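Local structure of putative rRNA methylase (Clostridium thermocellum ATCC 27405, 3EEY) at residues G10-Y15 with A96-L101; N62-L67 with V76-D81; K124-L129 with E155-V160; T145-K150 with A176-I181. The protein binds S-adenosylmethionine and probably acts as a methyltransferase, with ribosomal RNA as its putative substrate. All coordinates share one frame; numbering follows the deposited sequence. Where two conformers were deposited one is given.

Interaction 1: G10-Y15 with A96-L101. With SAM (S-adenosylmethionine), chain K.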
loop_
_atom_site.group_PDB
_atom_site.type_symbol
_atom_site.label_atom_id
_atom_site.label_comp_id
_atom_site.label_asym_id
_atom_site.label_seq_id
_atom_site.Cartn_x
_atom_site.Cartn_y
_atom_site.Cartn_z
ATOM N N GLY A 10 7.683 8.567 -0.658
ATOM C CA GLY A 10 6.906 9.095 -1.772
ATOM C C GLY A 10 5.421 8.787 -1.688
ATOM O O GLY A 10 4.593 9.615 -2.060
ATOM N N GLN A 11 5.096 7.592 -1.200
ATOM C CA GLN A 11 3.716 7.145 -1.022
ATOM C C GLN A 11 2.961 7.876 0.093
ATOM O O GLN A 11 1.756 8.121 -0.042
ATOM C CB GLN A 11 3.674 5.639 -0.787
ATOM C CG GLN A 11 3.875 4.814 -2.040
ATOM C CD GLN A 11 3.474 3.383 -1.852
ATOM O OE1 GLN A 11 2.345 3.081 -1.449
ATOM N NE2 GLN A 11 4.396 2.480 -2.145
ATOM N N SER A 12 3.666 8.226 1.177
ATOM C CA SER A 12 3.093 9.051 2.252
ATOM C C SER A 12 2.541 10.385 1.735
ATOM O O SER A 12 1.434 10.782 2.091
ATOM C CB SER A 12 4.104 9.283 3.376
ATOM O OG SER A 12 5.176 10.121 2.973
ATOM N N HIS A 13 3.300 11.046 0.865
ATOM C CA HIS A 13 2.860 12.277 0.212
ATOM C C HIS A 13 1.636 12.077 -0.684
ATOM O O HIS A 13 0.726 12.908 -0.686
ATOM C CB HIS A 13 4.011 12.865 -0.595
ATOM C CG HIS A 13 5.066 13.515 0.243
ATOM N ND1 HIS A 13 5.525 14.790 0.000
ATOM C CD2 HIS A 13 5.754 13.068 1.319
ATOM C CE1 HIS A 13 6.452 15.100 0.887
ATOM N NE2 HIS A 13 6.605 14.073 1.701
ATOM N N ASP A 14 1.620 10.975 -1.439
ATOM C CA ASP A 14 0.483 10.603 -2.287
ATOM C C ASP A 14 -0.804 10.364 -1.497
ATOM O O ASP A 14 -1.878 10.788 -1.927
ATOM C CB ASP A 14 0.808 9.366 -3.134
ATOM C CG ASP A 14 1.727 9.674 -4.313
ATOM O OD1 ASP A 14 2.108 10.845 -4.515
ATOM O OD2 ASP A 14 2.062 8.730 -5.055
ATOM N N TYR A 15 -0.680 9.682 -0.356
ATOM C CA TYR A 15 -1.796 9.458 0.562
ATOM C C TYR A 15 -2.301 10.745 1.203
ATOM O O TYR A 15 -3.500 10.897 1.414
ATOM C CB TYR A 15 -1.420 8.450 1.649
ATOM C CG TYR A 15 -1.630 7.010 1.242
ATOM C CD1 TYR A 15 -0.555 6.210 0.850
ATOM C CD2 TYR A 15 -2.905 6.442 1.249
ATOM C CE1 TYR A 15 -0.742 4.882 0.467
ATOM C CE2 TYR A 15 -3.102 5.111 0.877
ATOM C CZ TYR A 15 -2.019 4.336 0.486
ATOM O OH TYR A 15 -2.201 3.022 0.108
ATOM N N ALA A 96 -5.100 15.542 8.887
ATOM C CA ALA A 96 -3.960 14.671 8.661
ATOM C C ALA A 96 -2.826 14.922 9.631
ATOM O O ALA A 96 -2.677 16.024 10.138
ATOM C CB ALA A 96 -3.468 14.794 7.231
ATOM N N VAL A 97 -2.051 13.873 9.911
ATOM C CA VAL A 97 -0.840 13.973 10.723
ATOM C C VAL A 97 0.254 13.166 10.027
ATOM O O VAL A 97 0.020 12.046 9.601
ATOM C CB VAL A 97 -1.038 13.450 12.177
ATOM C CG1 VAL A 97 0.141 13.839 13.065
ATOM C CG2 VAL A 97 -2.311 13.987 12.799
ATOM N N MET A 98 1.443 13.743 9.902
ATOM C CA MET A 98 2.561 13.038 9.299
ATOM C C MET A 98 3.628 12.718 10.349
ATOM O O MET A 98 4.082 13.601 11.077
ATOM C CB MET A 98 3.161 13.828 8.122
ATOM C CG MET A 98 2.209 14.095 6.946
ATOM S SD MET A 98 2.982 14.970 5.548
ATOM C CE MET A 98 3.703 13.667 4.596
ATOM N N PHE A 99 4.000 11.443 10.434
ATOM C CA PHE A 99 5.135 11.000 11.254
ATOM C C PHE A 99 6.245 10.493 10.359
ATOM O O PHE A 99 6.011 9.714 9.424
ATOM C CB PHE A 99 4.727 9.867 12.196
ATOM C CG PHE A 99 3.909 10.309 13.359
ATOM C CD1 PHE A 99 4.515 10.638 14.563
ATOM C CD2 PHE A 99 2.533 10.391 13.258
ATOM C CE1 PHE A 99 3.756 11.039 15.642
ATOM C CE2 PHE A 99 1.764 10.788 14.334
ATOM C CZ PHE A 99 2.368 11.120 15.521
ATOM N N ASN A 100 7.456 10.933 10.653
ATOM C CA ASN A 100 8.643 10.449 9.972
ATOM C C ASN A 100 9.646 10.025 11.043
ATOM O O ASN A 100 10.277 10.865 11.672
ATOM C CB ASN A 100 9.190 11.566 9.089
ATOM C CG ASN A 100 9.868 11.053 7.852
ATOM O OD1 ASN A 100 11.034 10.678 7.890
ATOM N ND2 ASN A 100 9.142 11.039 6.737
ATOM N N LEU A 101 9.770 8.721 11.265
ATOM C CA LEU A 101 10.440 8.201 12.459
ATOM C C LEU A 101 11.923 7.913 12.273
ATOM O O LEU A 101 12.309 7.205 11.355
ATOM C CB LEU A 101 9.738 6.931 12.953
ATOM C CG LEU A 101 8.250 6.991 13.291
ATOM C CD1 LEU A 101 7.850 5.670 13.931
ATOM C CD2 LEU A 101 7.972 8.147 14.226
HETATM N N SAM K . 10.002 15.037 8.105
HETATM C CA SAM K . 11.413 15.386 8.461
HETATM C C SAM K . 12.123 16.140 7.333
HETATM O O SAM K . 13.355 16.216 7.266
HETATM O OXT SAM K . 11.465 16.710 6.463
HETATM C CB SAM K . 12.178 14.144 8.903
HETATM C CG SAM K . 11.966 13.823 10.379
HETATM S SD SAM K . 13.416 13.084 11.179
HETATM C CE SAM K . 13.380 11.422 10.450
HETATM C "C5'" SAM K . 12.769 12.826 12.853
HETATM C "C4'" SAM K . 12.617 14.162 13.586
HETATM O "O4'" SAM K . 11.775 14.034 14.716
HETATM C "C3'" SAM K . 13.954 14.709 14.083
HETATM O "O3'" SAM K . 14.085 16.040 13.639
HETATM C "C2'" SAM K . 13.863 14.645 15.595
HETATM O "O2'" SAM K . 14.549 15.701 16.240
HETATM C "C1'" SAM K . 12.355 14.722 15.808
HETATM N N9 SAM K . 11.903 14.154 17.093
HETATM C C8 SAM K . 12.518 13.209 17.881
HETATM N N7 SAM K . 11.743 12.997 18.974
HETATM C C5 SAM K . 10.650 13.795 18.887
HETATM C C6 SAM K . 9.546 13.994 19.709
HETATM N N6 SAM K . 9.389 13.325 20.849
HETATM N N1 SAM K . 8.593 14.912 19.330
HETATM C C2 SAM K . 8.706 15.637 18.164
HETATM N N3 SAM K . 9.793 15.426 17.354
HETATM C C4 SAM K . 10.746 14.528 17.710
#

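Interaction 2: N62-L67 with V76-D81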
loop_
_atom_site.group_PDB
_atom_site.type_symbol
_atom_site.label_atom_id
_atom_site.label_comp_id
_atom_site.label_asym_id
_atom_site.label_seq_id
_atom_site.Cartn_x
_atom_site.Cartn_y
_atom_site.Cartn_z
ATOM N N ASN A 62 15.775 25.521 11.049
ATOM C CA ASN A 62 15.839 25.078 9.657
ATOM C C ASN A 62 14.477 25.029 8.964
ATOM O O ASN A 62 14.370 25.336 7.777
ATOM C CB ASN A 62 16.519 23.713 9.560
ATOM C CG ASN A 62 18.013 23.779 9.826
ATOM O OD1 ASN A 62 18.573 24.850 10.071
ATOM N ND2 ASN A 62 18.669 22.627 9.775
ATOM N N THR A 63 13.450 24.639 9.716
ATOM C CA THR A 63 12.070 24.636 9.239
ATOM C C THR A 63 11.542 26.064 9.064
ATOM O O THR A 63 10.845 26.345 8.086
ATOM C CB THR A 63 11.158 23.784 10.169
ATOM O OG1 THR A 63 11.674 22.449 10.247
ATOM C CG2 THR A 63 9.733 23.718 9.660
ATOM N N THR A 64 11.902 26.955 9.993
ATOM C CA THR A 64 11.540 28.375 9.920
ATOM C C THR A 64 12.158 29.010 8.682
ATOM O O THR A 64 11.490 29.752 7.968
ATOM C CB THR A 64 11.987 29.170 11.183
ATOM O OG1 THR A 64 11.649 28.440 12.367
ATOM C CG2 THR A 64 11.315 30.544 11.237
ATOM N N LYS A 65 13.426 28.690 8.434
ATOM C CA LYS A 65 14.167 29.213 7.292
ATOM C C LYS A 65 13.561 28.740 5.969
ATOM O O LYS A 65 13.342 29.539 5.064
ATOM C CB LYS A 65 15.639 28.814 7.384
ATOM C CG LYS A 65 16.520 29.401 6.290
ATOM C CD LYS A 65 17.947 28.903 6.415
ATOM C CE LYS A 65 18.738 29.147 5.143
ATOM N NZ LYS A 65 18.912 30.596 4.838
ATOM N N LYS A 66 13.288 27.440 5.889
ATOM C CA LYS A 66 12.610 26.809 4.753
ATOM C C LYS A 66 11.285 27.467 4.376
ATOM O O LYS A 66 11.090 27.854 3.226
ATOM C CB LYS A 66 12.360 25.335 5.061
ATOM C CG LYS A 66 13.277 24.374 4.345
ATOM C CD LYS A 66 12.575 23.800 3.126
ATOM C CE LYS A 66 13.340 22.674 2.436
ATOM N NZ LYS A 66 14.512 22.130 3.166
ATOM N N LEU A 67 10.393 27.594 5.356
ATOM C CA LEU A 67 9.056 28.117 5.134
ATOM C C LEU A 67 9.026 29.602 4.782
ATOM O O LEU A 67 8.175 30.024 4.006
ATOM C CB LEU A 67 8.182 27.841 6.354
ATOM C CG LEU A 67 7.832 26.384 6.655
ATOM C CD1 LEU A 67 7.398 26.265 8.097
ATOM C CD2 LEU A 67 6.756 25.859 5.723
ATOM N N VAL A 76 1.775 28.406 9.238
ATOM C CA VAL A 76 2.433 27.381 10.063
ATOM C C VAL A 76 2.719 27.843 11.501
ATOM O O VAL A 76 3.323 28.891 11.714
ATOM C CB VAL A 76 3.747 26.879 9.400
ATOM C CG1 VAL A 76 4.355 25.730 10.188
ATOM C CG2 VAL A 76 3.493 26.450 7.961
ATOM N N THR A 77 2.279 27.050 12.477
ATOM C CA THR A 77 2.633 27.251 13.882
ATOM C C THR A 77 3.685 26.220 14.308
ATOM O O THR A 77 3.393 25.029 14.447
ATOM C CB THR A 77 1.392 27.143 14.797
ATOM O OG1 THR A 77 0.376 28.040 14.339
ATOM C CG2 THR A 77 1.740 27.471 16.230
ATOM N N LEU A 78 4.914 26.686 14.504
ATOM C CA LEU A 78 6.010 25.812 14.917
ATOM C C LEU A 78 6.150 25.785 16.429
ATOM O O LEU A 78 6.230 26.832 17.076
ATOM C CB LEU A 78 7.332 26.237 14.270
ATOM C CG LEU A 78 7.467 26.062 12.753
ATOM C CD1 LEU A 78 8.799 26.609 12.275
ATOM C CD2 LEU A 78 7.309 24.606 12.345
ATOM N N ILE A 79 6.182 24.575 16.982
ATOM C CA ILE A 79 6.178 24.357 18.424
ATOM C C ILE A 79 7.398 23.533 18.807
ATOM O O ILE A 79 7.611 22.446 18.269
ATOM C CB ILE A 79 4.870 23.650 18.870
ATOM C CG1 ILE A 79 3.673 24.597 18.699
ATOM C CG2 ILE A 79 4.959 23.194 20.308
ATOM C CD1 ILE A 79 2.404 23.915 18.266
ATOM N N LYS A 80 8.216 24.063 19.714
ATOM C CA LYS A 80 9.355 23.317 20.217
ATOM C C LYS A 80 8.931 22.501 21.441
ATOM O O LYS A 80 9.233 22.842 22.590
ATOM C CB LYS A 80 10.546 24.228 20.528
ATOM C CG LYS A 80 11.868 23.473 20.650
ATOM C CD LYS A 80 12.719 24.028 21.778
ATOM C CE LYS A 80 13.832 23.069 22.145
ATOM N NZ LYS A 80 14.597 23.535 23.333
ATOM N N ASP A 81 8.204 21.426 21.169
ATOM C CA ASP A 81 7.802 20.463 22.183
ATOM C C ASP A 81 7.671 19.099 21.513
ATOM O O ASP A 81 7.606 19.005 20.287
ATOM C CB ASP A 81 6.471 20.882 22.818
ATOM C CG ASP A 81 6.239 20.265 24.197
ATOM O OD1 ASP A 81 7.078 19.466 24.674
ATOM O OD2 ASP A 81 5.198 20.590 24.804
#

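Interaction 3: K124-L129 with E155-V160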
loop_
_atom_site.group_PDB
_atom_site.type_symbol
_atom_site.label_atom_id
_atom_site.label_comp_id
_atom_site.label_asym_id
_atom_site.label_seq_id
_atom_site.Cartn_x
_atom_site.Cartn_y
_atom_site.Cartn_z
ATOM N N LYS A 124 -2.653 10.433 20.629
ATOM C CA LYS A 124 -3.111 11.822 20.620
ATOM C C LYS A 124 -3.584 12.224 19.230
ATOM O O LYS A 124 -4.637 12.850 19.085
ATOM C CB LYS A 124 -2.005 12.781 21.100
ATOM C CG LYS A 124 -1.526 12.603 22.550
ATOM C CD LYS A 124 -2.680 12.423 23.539
ATOM C CE LYS A 124 -2.279 12.651 24.998
ATOM N NZ LYS A 124 -0.822 12.524 25.281
ATOM N N ALA A 125 -2.807 11.851 18.217
ATOM C CA ALA A 125 -3.154 12.121 16.827
ATOM C C ALA A 125 -4.432 11.398 16.422
ATOM O O ALA A 125 -5.263 11.971 15.720
ATOM C CB ALA A 125 -2.012 11.739 15.905
ATOM N N MET A 126 -4.582 10.143 16.862
ATOM C CA MET A 126 -5.793 9.359 16.576
ATOM C C MET A 126 -7.045 9.974 17.214
ATOM O O MET A 126 -8.113 9.953 16.607
ATOM C CB MET A 126 -5.626 7.879 16.968
ATOM C CG MET A 126 -4.968 6.999 15.897
ATOM S SD MET A 126 -4.844 5.214 16.223
ATOM C CE MET A 126 -3.428 5.175 17.305
ATOM N N GLU A 127 -6.905 10.521 18.423
ATOM C CA GLU A 127 -7.989 11.247 19.092
ATOM C C GLU A 127 -8.349 12.536 18.350
ATOM O O GLU A 127 -9.525 12.853 18.168
ATOM C CB GLU A 127 -7.604 11.570 20.540
ATOM C CG GLU A 127 -7.871 10.439 21.532
ATOM C CD GLU A 127 -6.989 10.501 22.773
ATOM O OE1 GLU A 127 -6.576 11.615 23.178
ATOM O OE2 GLU A 127 -6.713 9.422 23.348
ATOM N N LEU A 128 -7.319 13.270 17.923
ATOM C CA LEU A 128 -7.477 14.564 17.249
ATOM C C LEU A 128 -8.008 14.485 15.824
ATOM O O LEU A 128 -8.496 15.481 15.301
ATOM C CB LEU A 128 -6.147 15.333 17.263
ATOM C CG LEU A 128 -5.771 16.105 18.533
ATOM C CD1 LEU A 128 -4.330 16.569 18.475
ATOM C CD2 LEU A 128 -6.706 17.294 18.750
ATOM N N LEU A 129 -7.902 13.310 15.201
ATOM C CA LEU A 129 -8.347 13.093 13.821
ATOM C C LEU A 129 -9.838 13.184 13.662
ATOM O O LEU A 129 -10.590 12.615 14.458
ATOM C CB LEU A 129 -7.931 11.712 13.314
ATOM C CG LEU A 129 -6.642 11.489 12.532
ATOM C CD1 LEU A 129 -6.755 10.143 11.839
ATOM C CD2 LEU A 129 -6.383 12.593 11.518
ATOM N N GLU A 155 3.564 -3.252 16.940
ATOM C CA GLU A 155 2.840 -4.063 17.928
ATOM C C GLU A 155 1.691 -3.282 18.559
ATOM O O GLU A 155 0.619 -3.837 18.789
ATOM C CB GLU A 155 3.784 -4.600 19.011
ATOM C CG GLU A 155 3.208 -5.774 19.785
ATOM C CD GLU A 155 3.955 -6.062 21.077
ATOM O OE1 GLU A 155 5.033 -5.469 21.300
ATOM O OE2 GLU A 155 3.459 -6.886 21.874
ATOM N N PHE A 156 1.920 -1.998 18.827
ATOM C CA PHE A 156 0.859 -1.105 19.278
ATOM C C PHE A 156 -0.250 -0.943 18.237
ATOM O O PHE A 156 -1.438 -1.017 18.567
ATOM C CB PHE A 156 1.417 0.277 19.674
ATOM C CG PHE A 156 0.350 1.340 19.832
ATOM C CD1 PHE A 156 -0.528 1.314 20.918
ATOM C CD2 PHE A 156 0.223 2.363 18.891
ATOM C CE1 PHE A 156 -1.515 2.282 21.068
ATOM C CE2 PHE A 156 -0.766 3.337 19.021
ATOM C CZ PHE A 156 -1.637 3.301 20.115
ATOM N N LEU A 157 0.142 -0.706 16.988
ATOM C CA LEU A 157 -0.814 -0.434 15.909
ATOM C C LEU A 157 -1.633 -1.639 15.445
ATOM O O LEU A 157 -2.736 -1.462 14.924
ATOM C CB LEU A 157 -0.122 0.223 14.723
ATOM C CG LEU A 157 0.333 1.665 14.957
ATOM C CD1 LEU A 157 1.143 2.137 13.774
ATOM C CD2 LEU A 157 -0.838 2.595 15.216
ATOM N N LYS A 158 -1.109 -2.846 15.660
ATOM C CA LYS A 158 -1.867 -4.081 15.440
ATOM C C LYS A 158 -3.088 -4.187 16.350
ATOM O O LYS A 158 -4.059 -4.870 15.999
ATOM C CB LYS A 158 -0.982 -5.312 15.661
ATOM C CG LYS A 158 -0.074 -5.675 14.492
ATOM C CD LYS A 158 1.038 -6.636 14.929
ATOM C CE LYS A 158 2.128 -6.791 13.867
ATOM N NZ LYS A 158 1.711 -7.701 12.762
ATOM N N GLY A 159 -3.036 -3.507 17.501
ATOM C CA GLY A 159 -4.099 -3.547 18.503
ATOM C C GLY A 159 -5.214 -2.521 18.360
ATOM O O GLY A 159 -6.198 -2.572 19.087
ATOM N N VAL A 160 -5.054 -1.593 17.424
ATOM C CA VAL A 160 -6.021 -0.524 17.179
ATOM C C VAL A 160 -7.356 -1.090 16.665
ATOM O O VAL A 160 -7.375 -1.930 15.761
ATOM C CB VAL A 160 -5.415 0.545 16.216
ATOM C CG1 VAL A 160 -6.450 1.561 15.765
ATOM C CG2 VAL A 160 -4.258 1.272 16.889
#

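Interaction 4: T145-K150 with A176-I181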
loop_
_atom_site.group_PDB
_atom_site.type_symbol
_atom_site.label_atom_id
_atom_site.label_comp_id
_atom_site.label_asym_id
_atom_site.label_seq_id
_atom_site.Cartn_x
_atom_site.Cartn_y
_atom_site.Cartn_z
ATOM N N THR A 145 19.625 3.929 14.099
ATOM C CA THR A 145 18.251 3.903 14.602
ATOM C C THR A 145 17.894 2.605 15.351
ATOM O O THR A 145 17.324 2.653 16.442
ATOM C CB THR A 145 17.256 4.184 13.430
ATOM O OG1 THR A 145 17.420 5.532 12.973
ATOM C CG2 THR A 145 15.814 3.977 13.839
ATOM N N GLY A 146 18.256 1.456 14.784
ATOM C CA GLY A 146 17.932 0.167 15.394
ATOM C C GLY A 146 16.510 -0.270 15.082
ATOM O O GLY A 146 15.846 0.331 14.242
ATOM N N PHE A 147 16.028 -1.295 15.781
ATOM C CA PHE A 147 14.789 -1.980 15.394
ATOM C C PHE A 147 13.660 -1.921 16.421
ATOM O O PHE A 147 12.536 -2.325 16.129
ATOM C CB PHE A 147 15.085 -3.449 15.098
ATOM C CG PHE A 147 16.052 -3.672 13.970
ATOM C CD1 PHE A 147 15.599 -3.737 12.656
ATOM C CD2 PHE A 147 17.415 -3.847 14.220
ATOM C CE1 PHE A 147 16.485 -3.952 11.607
ATOM C CE2 PHE A 147 18.302 -4.073 13.178
ATOM C CZ PHE A 147 17.831 -4.122 11.871
ATOM N N GLU A 148 13.969 -1.419 17.611
ATOM C CA GLU A 148 13.077 -1.460 18.765
ATOM C C GLU A 148 11.818 -0.604 18.583
ATOM O O GLU A 148 10.730 -0.997 19.003
ATOM C CB GLU A 148 13.863 -1.024 20.013
ATOM C CG GLU A 148 13.111 -1.048 21.347
ATOM C CD GLU A 148 13.635 -0.006 22.341
ATOM O OE1 GLU A 148 14.565 0.765 21.998
ATOM O OE2 GLU A 148 13.104 0.050 23.471
ATOM N N GLU A 149 11.985 0.562 17.962
ATOM C CA GLU A 149 10.878 1.470 17.686
ATOM C C GLU A 149 9.914 0.904 16.661
ATOM O O GLU A 149 8.701 0.946 16.875
ATOM C CB GLU A 149 11.377 2.846 17.237
ATOM C CG GLU A 149 10.235 3.809 16.949
ATOM C CD GLU A 149 10.688 5.220 16.736
ATOM O OE1 GLU A 149 11.688 5.440 16.018
ATOM O OE2 GLU A 149 10.017 6.116 17.271
ATOM N N LYS A 150 10.460 0.371 15.567
ATOM C CA LYS A 150 9.668 -0.306 14.540
ATOM C C LYS A 150 8.792 -1.401 15.155
ATOM O O LYS A 150 7.571 -1.408 14.952
ATOM C CB LYS A 150 10.565 -0.904 13.442
ATOM C CG LYS A 150 9.782 -1.609 12.327
ATOM C CD LYS A 150 10.632 -2.583 11.517
ATOM C CE LYS A 150 10.776 -3.948 12.174
ATOM N NZ LYS A 150 9.970 -5.002 11.486
ATOM N N ALA A 176 16.846 -5.316 0.421
ATOM C CA ALA A 176 17.715 -5.472 1.581
ATOM C C ALA A 176 18.004 -4.103 2.186
ATOM O O ALA A 176 17.593 -3.074 1.624
ATOM C CB ALA A 176 19.013 -6.166 1.178
ATOM N N ASN A 177 18.708 -4.105 3.317
ATOM C CA ASN A 177 19.156 -2.884 4.007
ATOM C C ASN A 177 17.991 -2.001 4.471
ATOM O O ASN A 177 17.940 -0.796 4.192
ATOM C CB ASN A 177 20.217 -2.115 3.184
ATOM C CG ASN A 177 21.008 -1.098 4.014
ATOM O OD1 ASN A 177 21.119 -1.208 5.242
ATOM N ND2 ASN A 177 21.562 -0.099 3.333
ATOM N N CYS A 178 17.053 -2.652 5.158
ATOM C CA CYS A 178 15.944 -2.001 5.864
ATOM C C CYS A 178 15.198 -0.928 5.072
ATOM O O CYS A 178 15.293 0.257 5.411
ATOM C CB CYS A 178 16.453 -1.408 7.176
ATOM S SG CYS A 178 17.320 -2.599 8.176
ATOM N N PRO A 179 14.468 -1.328 4.011
ATOM C CA PRO A 179 13.713 -0.312 3.288
ATOM C C PRO A 179 12.636 0.258 4.221
ATOM O O PRO A 179 12.001 -0.501 4.965
ATOM C CB PRO A 179 13.092 -1.096 2.121
ATOM C CG PRO A 179 13.051 -2.506 2.589
ATOM C CD PRO A 179 14.258 -2.675 3.443
ATOM N N PRO A 180 12.484 1.592 4.242
ATOM C CA PRO A 180 11.481 2.236 5.099
ATOM C C PRO A 180 10.057 1.712 4.889
ATOM O O PRO A 180 9.652 1.405 3.765
ATOM C CB PRO A 180 11.585 3.719 4.714
ATOM C CG PRO A 180 12.971 3.865 4.188
ATOM C CD PRO A 180 13.274 2.582 3.482
ATOM N N ILE A 181 9.329 1.596 5.992
ATOM C CA ILE A 181 7.979 1.041 6.017
ATOM C C ILE A 181 6.942 2.157 6.119
ATOM O O ILE A 181 7.126 3.072 6.896
ATOM C CB ILE A 181 7.855 0.075 7.207
ATOM C CG1 ILE A 181 8.632 -1.213 6.911
ATOM C CG2 ILE A 181 6.405 -0.240 7.544
ATOM C CD1 ILE A 181 8.839 -2.086 8.127
#

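Interaction 1: G10-Y15 with A96-L101
Ser-12 of helix 8-19 and Met-98 of strand 94-101 lie opposite each other, their CA atoms 8.1 Å apart. The helix packs here on one face of the central sheet of a Rossmann-like, S-adenosylmethionine-dependent methyltransferase fold. Met-98 makes the contact from the strand side, and its methyl group does the touching. The chain runs straight out from the strand and then bends at its last torsion (chi3 86°). This turns CE toward the helix. CE comes 3.9 Å from CD2 of His-13 and lies obliquely to that ring. The two side chains cross at about a right angle. CE also approaches the hydroxyl OG of Ser-12 at 4.2 Å, a plain van der Waals contact. The polar ends of both helix residues have other partners. Ser-12 OG is hydrogen-bonded to the backbone O of Leu-9, one turn back. His-13 NE2 is hydrogen-bonded to OD1 of Asp-36, a residue of the cofactor site, and the His-13 ring stacks on Phe-39. The methyl thus packs beside a hydroxyl and a ring nitrogen that already have partners. Helix 35-44 encloses Met-98 further through Asp-36, Phe-39 and Leu-40. Two residues on, the strand reaches the cofactor. There the backbone O of Asn-100 lies 3.4 Å from the methyl carbon CE of S-adenosylmethionine.

Interaction 2: N62-L67 with V76-D81
Helix 57-69 and strand 76-79 run nearly antiparallel here, at 167° with their axes 10.3 Å apart. They are the last two elements of a beta-alpha-beta unit that starts with strand 49-53, so this contact packs the crossover helix on the strand it leads into. CA atoms pair Thr-64 with Leu-78 and Leu-67 with Val-76. Leu-78 points from the strand toward the helix and its two methyls part between two threonines. CD2 meets the methyl CG2 of Thr-63 at 3.7 Å. CD1 lies 3.4 Å from the hydroxyl OG1 of Thr-64, and the backbone N of that residue is also near. CG2 of Thr-63 stands anti to the backbone N (chi1 -57° for OG1), which puts the methyl toward the strand. Its hydroxyl sits beside the backbone N and bonds to the O of Ala-59, while the methyl faces Leu-78. One turn along, Leu-67 crosses Val-76 at about a right angle. Its CD1 lies over the fork of the valine, 3.7 Å from CG1 and 3.9 Å from CG2. The same CD1 reaches CD1 of Leu-78 more loosely, at 4.4 Å, and so links the two pairs. Thr-37 of helix 35-44 touches Thr-63, Leu-67 and Val-76 and covers the flank. The contact is thus made by van der Waals packing. Both threonines turn their hydroxyls back on the helix, Thr-64 OG1 to the O of Ile-60, so the Thr-64 hydroxyl, beside a leucine methyl, still has a hydrogen-bond partner.

Interaction 3: K124-L129 with E155-V160
The ring of Phe-156 meets the methyl group of Met-126 obliquely, at the far end of the ring. CE of Met-126 lies 3.7 Å from CE2 and 3.8 Å from CZ of that ring. The two side chains approach from opposite directions. CG of Phe-156 stands anti to the backbone N (chi1 166°), and this sends the ring out toward helix 115-128. Ile-119, Leu-122 and Ser-123 of that helix also touch its side chain. Within residues 124-129, Met-126 makes the whole contact. Its chain is extended as far as SD and bends at chi3 (-80°), so that CE turns to the ring while SD lies against Val-160. The methionine passes obliquely across Val-160. Both valine methyls, CG1 and CG2, sit 4.0 Å from SD of Met-126, and CG2 is equally close to CE. Leu-157 adds its CD2 at 4.2 Å from CE of Met-126. The methionine end is therefore bordered by an aromatic ring and two aliphatic residues. A type I beta turn from Leu-157 to Val-160, at the end of helix 148-157, brings Val-160 against the sulfur. Phe-165 of strand 165-172 touches both Met-126 and Val-160, and Ile-135 of strand 133-139 also touches Met-126. At the last residue of the turn, the backbone O of Val-160 is hydrogen-bonded to ND2 of Asn-174 of the second subunit. This is helix-to-helix packing on one face of the sheet in a Rossmann-like methyltransferase fold, with a methionine of one helix packed against the end of the next and the turn that follows it.

Interaction 4: T145-K150 with A176-I181
Phe-147 and Cys-178 meet with the sulfur set obliquely to the ring. SG of Cys-178 lies 4.9 Å from the ring centroid of Phe-147, 69° off the ring normal. Its nearest ring atom is CE1 of Phe-147, at 3.8 Å, with CZ only slightly farther. The sulfur sits beside the backbone N of its own residue (chi1 -53°), and this directs it at the ring. This is a Cys sulfur-aromatic contact. The second pair lies deeper. Lys-150 crosses Ile-181 at about a right angle, and CD of the lysine meets the methyl CD1 of the isoleucine at 3.9 Å. Lys-150 leaves its helix extended, then bends at chi3 (83°) and chi4. The aliphatic part thus packs on Ile-181, while the ammonium end takes part in a cation-pi contact with Tyr-141. Tyr-141 also touches Cys-178 and Ile-181, and its hydroxyl bonds to the O of Pro-179, so it touches members of both pairs. Just before Phe-147, Thr-145 and Gly-146 form a classic beta bulge opposite Gly-142. The arrangement packs the first turn of helix 148-157 and the residue before it on the loop leading into strand 181-187 and on that strand's first residue, at the periphery of the Rossmann-like fold away from the annotated cofactor-binding residues.

Overall arrangement
From the N terminus, helix 8-19 opens the long loop that interaction 1 closes on strand 94-101. Interaction 2 is nested inside that loop and closes a short one, between helix 57-69 and strand 76-79. Interactions 3 and 4 both open after interaction 1 has closed. With each other they cross, because their segments alternate along the chain, and both use helix 148-157. Interaction 3 ties the end of that helix to helix 115-128. Interaction 4 ties its start to the loop before strand 181-187. Interaction 1 touches interaction 3 through Val-97 and Ala-125, and interaction 4 through Leu-101 and Glu-149. Interactions 2 and 3 lie on opposite sides of the chain's centre, about 25 Å apart between centres.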